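Local coordinates for SusD superfamily protein (PDB 3MYV) that probably binds polysaccharide at the outer membrane of Bacteroides vulgatus, as a SusD-family partner in glycan uptake, at residues N18-L23 with N184-K189; G345-G350 with L402-T407. One frame throughout, in Å; residues are numbered along the deposited sequence. Where two conformers were deposited one is given.

Contact 1 of 2, residues N18-L23 with N184-K189; sequences NAVNGL and NGRMNK
Arg186 reaches from the loop before helix 189-202 to the flank of helix 13-27, where its guanidinium lies against Val20 and Asn21. Its chain leaves the backbone extended and then bends at chi3 (55°), which turns the head group toward the helix. NH1 of Arg186 donates to OD1 of Asn21 over 3.3 Å, in the plane of that carbonyl and on a lone pair; the bond is bent (N-H...O 138°) and OD1 stands out of the guanidinium plane. With chi1 at -152°, Asn21 swings CG roughly anti to the backbone N, which carries OD1 to NH1; OD1 also lies 3.6 Å from CD of Arg186. Val20 CG1 lies 3.3 Å from Arg186 NH2, a methyl packed obliquely against the charged group. The main charge partners are Glu112 of helix 103-128, which takes NE, and Asp17, which takes NH1, so the arginine ties three parts of this helical SusD fold together. With an alanine here, Glu112 and Asp17 would probably lose this countercharge and a gap would open beside Val20. The chemistry thus implies a buried guanidinium whose charge is probably balanced by Glu112 and Asp17, with the Asn21 amide adding a long, bent hydrogen bond.

Contact 2 of 2, residues G345-G350 with L402-T407; sequences GCKLGG and LRNGKT. With EDO (1,2-ethanediol), chain K.
A Schellman motif closes helix 397-403 in the RagB/SusD region, and the residues around this helix end meet Lys347 from the last turn of helix 334-348. Gly405, with positive phi, is the C-prime residue, and its N bonds to Leu402 O within the motif. Lys347 reaches across from its helix to the end of helix 397-403 with a chain extended beyond CG, and its NZ donates to Asn404 OD1 at 2.9 Å. The C=O...N angle is 136° and the ammonium is tilted 15° from the carbonyl plane. CE of Lys347 lies 3.3 Å from Asn404 OD1. The amide of Asn404 is held at its other end too, since ND2 donates to Asp400 O and to Glu343, which should fix which way the amide is turned. That ND2 sits over one face of the Arg403 guanidinium, 3.3 Å above its plane and offset toward the rim. NZ of Lys347 lies at the guanidinium's edge, 4.1 Å from Arg403 NH1. Glu343 forms salt bridges with both Lys347 NZ and Arg403 NH1, which probably lets the two cations sit side by side, while Asp400 pairs with NH2 of Arg403 and Tyr202 gives it a cation-pi contact. Near the end of helix 334-348 a 1,2-ethanediol, probably from the crystallisation liquor, donates its O2 to Cys346 O. A water completes the bridge across the contact, accepting from Lys347 NZ at 3.1 Å and donating to Arg403 O at 3.0 Å.

Contacts 1 and 2 lie on opposite sides of the chain's centre, their own centres 33 Å apart and their nearest atoms about 17 Å apart, so neither touches the other. They follow in series along the sequence: contact 1 lies in the N-terminal part of the SusD-like chain, contact 2 in the RagB/SusD region. Both place a basic side chain among helices beside an asparagine amide oxygen, with carboxylates from outside the segments that probably balance the charge. They differ in burial, contact 1 being buried and contact 2 partly so with a bridging water. Neither supplies a ligand of the sodium site, formed by Asn254, Ser255, Asp258, Pro260 and Leu325.

Contact 1 of 2, residues N18-L23 with N184-K189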
loop_
_atom_site.group_PDB
_atom_site.type_symbol
_atom_site.label_atom_id
_atom_site.label_comp_id
_atom_site.label_asym_id
_atom_site.label_seq_id
_atom_site.Cartn_x
_atom_site.Cartn_y
_atom_site.Cartn_z
ATOM N N ASN A 18 -16.790 -14.323 11.247
ATOM C CA ASN A 18 -15.975 -15.350 10.587
ATOM C C ASN A 18 -15.829 -15.132 9.097
ATOM O O ASN A 18 -14.733 -15.316 8.551
ATOM C CB ASN A 18 -16.529 -16.752 10.852
ATOM C CG ASN A 18 -16.408 -17.159 12.319
ATOM O OD1 ASN A 18 -15.513 -16.704 13.039
ATOM N ND2 ASN A 18 -17.320 -18.002 12.764
ATOM N N ALA A 19 -16.915 -14.726 8.438
ATOM C CA ALA A 19 -16.856 -14.409 7.013
ATOM C C ALA A 19 -15.887 -13.238 6.790
ATOM O O ALA A 19 -15.059 -13.261 5.868
ATOM C CB ALA A 19 -18.263 -14.065 6.467
ATOM N N VAL A 20 -15.985 -12.211 7.640
ATOM C CA VAL A 20 -15.143 -11.013 7.482
ATOM C C VAL A 20 -13.685 -11.396 7.686
ATOM O O VAL A 20 -12.829 -11.027 6.876
ATOM C CB VAL A 20 -15.587 -9.830 8.406
ATOM C CG1 VAL A 20 -14.558 -8.685 8.376
ATOM C CG2 VAL A 20 -16.986 -9.337 7.970
ATOM N N ASN A 21 -13.425 -12.215 8.709
ATOM C CA ASN A 21 -12.088 -12.764 8.941
ATOM C C ASN A 21 -11.497 -13.442 7.679
ATOM O O ASN A 21 -10.318 -13.238 7.343
ATOM C CB ASN A 21 -12.149 -13.747 10.114
ATOM C CG ASN A 21 -10.858 -13.842 10.855
ATOM O OD1 ASN A 21 -10.493 -12.930 11.584
ATOM N ND2 ASN A 21 -10.146 -14.947 10.666
ATOM N N GLY A 22 -12.323 -14.212 6.976
ATOM C CA GLY A 22 -11.932 -14.899 5.725
ATOM C C GLY A 22 -11.493 -13.949 4.605
ATOM O O GLY A 22 -10.670 -14.301 3.751
ATOM N N LEU A 23 -12.057 -12.751 4.586
ATOM C CA LEU A 23 -11.611 -11.727 3.633
ATOM C C LEU A 23 -10.128 -11.401 3.864
ATOM O O LEU A 23 -9.352 -11.292 2.913
ATOM C CB LEU A 23 -12.453 -10.463 3.736
ATOM C CG LEU A 23 -13.978 -10.551 3.574
ATOM C CD1 LEU A 23 -14.579 -9.154 3.846
ATOM C CD2 LEU A 23 -14.392 -11.095 2.191
ATOM N N ASN A 184 -6.182 -7.009 16.102
ATOM C CA ASN A 184 -4.887 -7.093 15.430
ATOM C C ASN A 184 -4.986 -8.018 14.237
ATOM O O ASN A 184 -5.444 -9.144 14.377
ATOM C CB ASN A 184 -3.793 -7.609 16.383
ATOM C CG ASN A 184 -3.398 -6.611 17.449
ATOM O OD1 ASN A 184 -3.526 -5.390 17.293
ATOM N ND2 ASN A 184 -2.842 -7.134 18.535
ATOM N N GLY A 185 -4.579 -7.537 13.061
ATOM C CA GLY A 185 -4.671 -8.322 11.830
ATOM C C GLY A 185 -5.826 -7.838 10.951
ATOM O O GLY A 185 -5.964 -8.261 9.787
ATOM N N ARG A 186 -6.656 -6.948 11.494
ATOM C CA ARG A 186 -7.765 -6.373 10.743
ATOM C C ARG A 186 -7.834 -4.843 10.885
ATOM O O ARG A 186 -7.165 -4.251 11.737
ATOM C CB ARG A 186 -9.078 -7.037 11.179
ATOM C CG ARG A 186 -9.118 -8.550 10.883
ATOM C CD ARG A 186 -10.240 -9.330 11.606
ATOM N NE ARG A 186 -11.598 -8.826 11.393
ATOM C CZ ARG A 186 -12.708 -9.446 11.817
ATOM N NH1 ARG A 186 -12.653 -10.630 12.411
ATOM N NH2 ARG A 186 -13.899 -8.894 11.636
HETATM N N MSE A 187 -8.653 -4.215 10.047
HETATM C CA MSE A 187 -8.862 -2.781 10.097
HETATM C C MSE A 187 -9.912 -2.450 11.162
HETATM O O MSE A 187 -10.939 -3.133 11.269
HETATM C CB MSE A 187 -9.343 -2.256 8.725
HETATM C CG MSE A 187 -8.235 -2.247 7.690
HETATM SE SE MSE A 187 -8.671 -1.367 6.065
HETATM C CE MSE A 187 -9.559 -2.833 5.193
ATOM N N ASN A 188 -9.652 -1.387 11.910
ATOM C CA ASN A 188 -10.638 -0.751 12.776
ATOM C C ASN A 188 -10.891 0.674 12.267
ATOM O O ASN A 188 -10.405 1.045 11.203
ATOM C CB ASN A 188 -10.177 -0.734 14.238
ATOM C CG ASN A 188 -8.945 0.149 14.468
ATOM O OD1 ASN A 188 -8.334 0.618 13.527
ATOM N ND2 ASN A 188 -8.600 0.379 15.733
ATOM N N LYS A 189 -11.641 1.464 13.021
ATOM C CA LYS A 189 -12.016 2.821 12.572
ATOM C C LYS A 189 -10.789 3.679 12.290
ATOM O O LYS A 189 -10.757 4.426 11.313
ATOM C CB LYS A 189 -12.919 3.488 13.612
ATOM C CG LYS A 189 -13.555 4.796 13.152
ATOM C CD LYS A 189 -14.508 5.308 14.244
ATOM C CE LYS A 189 -15.016 6.679 13.906
ATOM N NZ LYS A 189 -16.182 7.018 14.704
#

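Contact 2 of 2, residues G345-G350 with L402-T407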
loop_
_atom_site.group_PDB
_atom_site.type_symbol
_atom_site.label_atom_id
_atom_site.label_comp_id
_atom_site.label_asym_id
_atom_site.label_seq_id
_atom_site.Cartn_x
_atom_site.Cartn_y
_atom_site.Cartn_z
ATOM N N GLY A 345 -0.660 19.630 3.253
ATOM C CA GLY A 345 -0.369 20.976 3.802
ATOM C C GLY A 345 0.531 21.784 2.870
ATOM O O GLY A 345 0.299 22.955 2.611
ATOM N N CYS A 346 1.560 21.125 2.349
ATOM C CA CYS A 346 2.450 21.758 1.412
ATOM C C CYS A 346 1.669 22.207 0.167
ATOM O O CYS A 346 1.806 23.337 -0.274
ATOM C CB CYS A 346 3.568 20.790 1.065
ATOM S SG CYS A 346 4.843 21.526 0.055
ATOM N N LYS A 347 0.797 21.345 -0.358
ATOM C CA LYS A 347 -0.005 21.704 -1.523
ATOM C C LYS A 347 -1.024 22.800 -1.262
ATOM O O LYS A 347 -1.363 23.555 -2.160
ATOM C CB LYS A 347 -0.689 20.474 -2.102
ATOM C CG LYS A 347 0.297 19.474 -2.697
ATOM C CD LYS A 347 -0.387 18.170 -3.124
ATOM C CE LYS A 347 0.476 17.321 -4.035
ATOM N NZ LYS A 347 -0.028 15.903 -4.145
ATOM N N LEU A 348 -1.532 22.874 -0.039
ATOM C CA LEU A 348 -2.527 23.889 0.321
ATOM C C LEU A 348 -1.975 25.285 0.615
ATOM O O LEU A 348 -2.666 26.279 0.413
ATOM C CB LEU A 348 -3.338 23.410 1.534
ATOM C CG LEU A 348 -4.325 22.281 1.251
ATOM C CD1 LEU A 348 -4.716 21.579 2.550
ATOM C CD2 LEU A 348 -5.549 22.831 0.511
ATOM N N GLY A 349 -0.755 25.378 1.127
ATOM C CA GLY A 349 -0.256 26.639 1.666
ATOM C C GLY A 349 -0.972 27.116 2.914
ATOM O O GLY A 349 -1.734 26.366 3.546
ATOM N N GLY A 350 -0.722 28.374 3.286
ATOM C CA GLY A 350 -1.373 28.960 4.449
ATOM C C GLY A 350 -1.132 28.223 5.750
ATOM O O GLY A 350 -0.055 27.655 5.973
ATOM N N LEU A 402 4.467 8.752 -9.259
ATOM C CA LEU A 402 3.659 8.831 -10.482
ATOM C C LEU A 402 2.429 9.718 -10.276
ATOM O O LEU A 402 2.107 10.498 -11.153
ATOM C CB LEU A 402 3.285 7.450 -11.029
ATOM C CG LEU A 402 3.751 7.344 -12.482
ATOM C CD1 LEU A 402 5.232 7.628 -12.561
ATOM C CD2 LEU A 402 3.442 6.001 -13.119
ATOM N N ARG A 403 1.776 9.647 -9.110
ATOM C CA ARG A 403 0.562 10.455 -8.872
ATOM C C ARG A 403 0.866 11.939 -8.746
ATOM O O ARG A 403 -0.032 12.763 -8.882
ATOM C CB ARG A 403 -0.226 9.971 -7.632
ATOM C CG ARG A 403 0.445 10.279 -6.275
ATOM C CD ARG A 403 -0.297 9.619 -5.109
ATOM N NE ARG A 403 0.537 9.643 -3.925
ATOM C CZ ARG A 403 0.805 10.735 -3.209
ATOM N NH1 ARG A 403 0.249 11.907 -3.503
ATOM N NH2 ARG A 403 1.610 10.643 -2.173
ATOM N N ASN A 404 2.130 12.285 -8.471
ATOM C CA ASN A 404 2.549 13.673 -8.484
ATOM C C ASN A 404 3.164 14.116 -9.807
ATOM O O ASN A 404 3.835 15.131 -9.868
ATOM C CB ASN A 404 3.541 13.916 -7.359
ATOM C CG ASN A 404 2.845 14.128 -6.048
ATOM O OD1 ASN A 404 2.158 15.130 -5.883
ATOM N ND2 ASN A 404 2.961 13.170 -5.135
ATOM N N GLY A 405 2.955 13.319 -10.849
ATOM C CA GLY A 405 3.435 13.658 -12.170
ATOM C C GLY A 405 4.947 13.713 -12.298
ATOM O O GLY A 405 5.471 14.396 -13.189
ATOM N N LYS A 406 5.657 12.960 -11.461
ATOM C CA LYS A 406 7.119 12.929 -11.531
ATOM C C LYS A 406 7.635 11.886 -12.515
ATOM O O LYS A 406 6.940 10.921 -12.831
ATOM C CB LYS A 406 7.735 12.662 -10.158
ATOM C CG LYS A 406 7.293 13.622 -9.046
ATOM C CD LYS A 406 7.759 15.065 -9.313
ATOM C CE LYS A 406 7.340 15.980 -8.187
ATOM N NZ LYS A 406 7.887 17.373 -8.410
ATOM N N THR A 407 8.873 12.069 -12.971
ATOM C CA THR A 407 9.563 11.038 -13.752
ATOM C C THR A 407 10.416 10.239 -12.778
ATOM O O THR A 407 11.220 10.812 -12.037
ATOM C CB THR A 407 10.478 11.648 -14.796
ATOM O OG1 THR A 407 9.706 12.494 -15.629
ATOM C CG2 THR A 407 11.172 10.562 -15.637
HETATM C C1 EDO K . 4.987 25.550 1.326
HETATM O O1 EDO K . 4.705 26.835 1.896
HETATM C C2 EDO K . 4.181 25.365 0.049
HETATM O O2 EDO K . 2.824 25.716 0.329
HETATM O O HOH W 1 -1.087 14.620 -6.813
#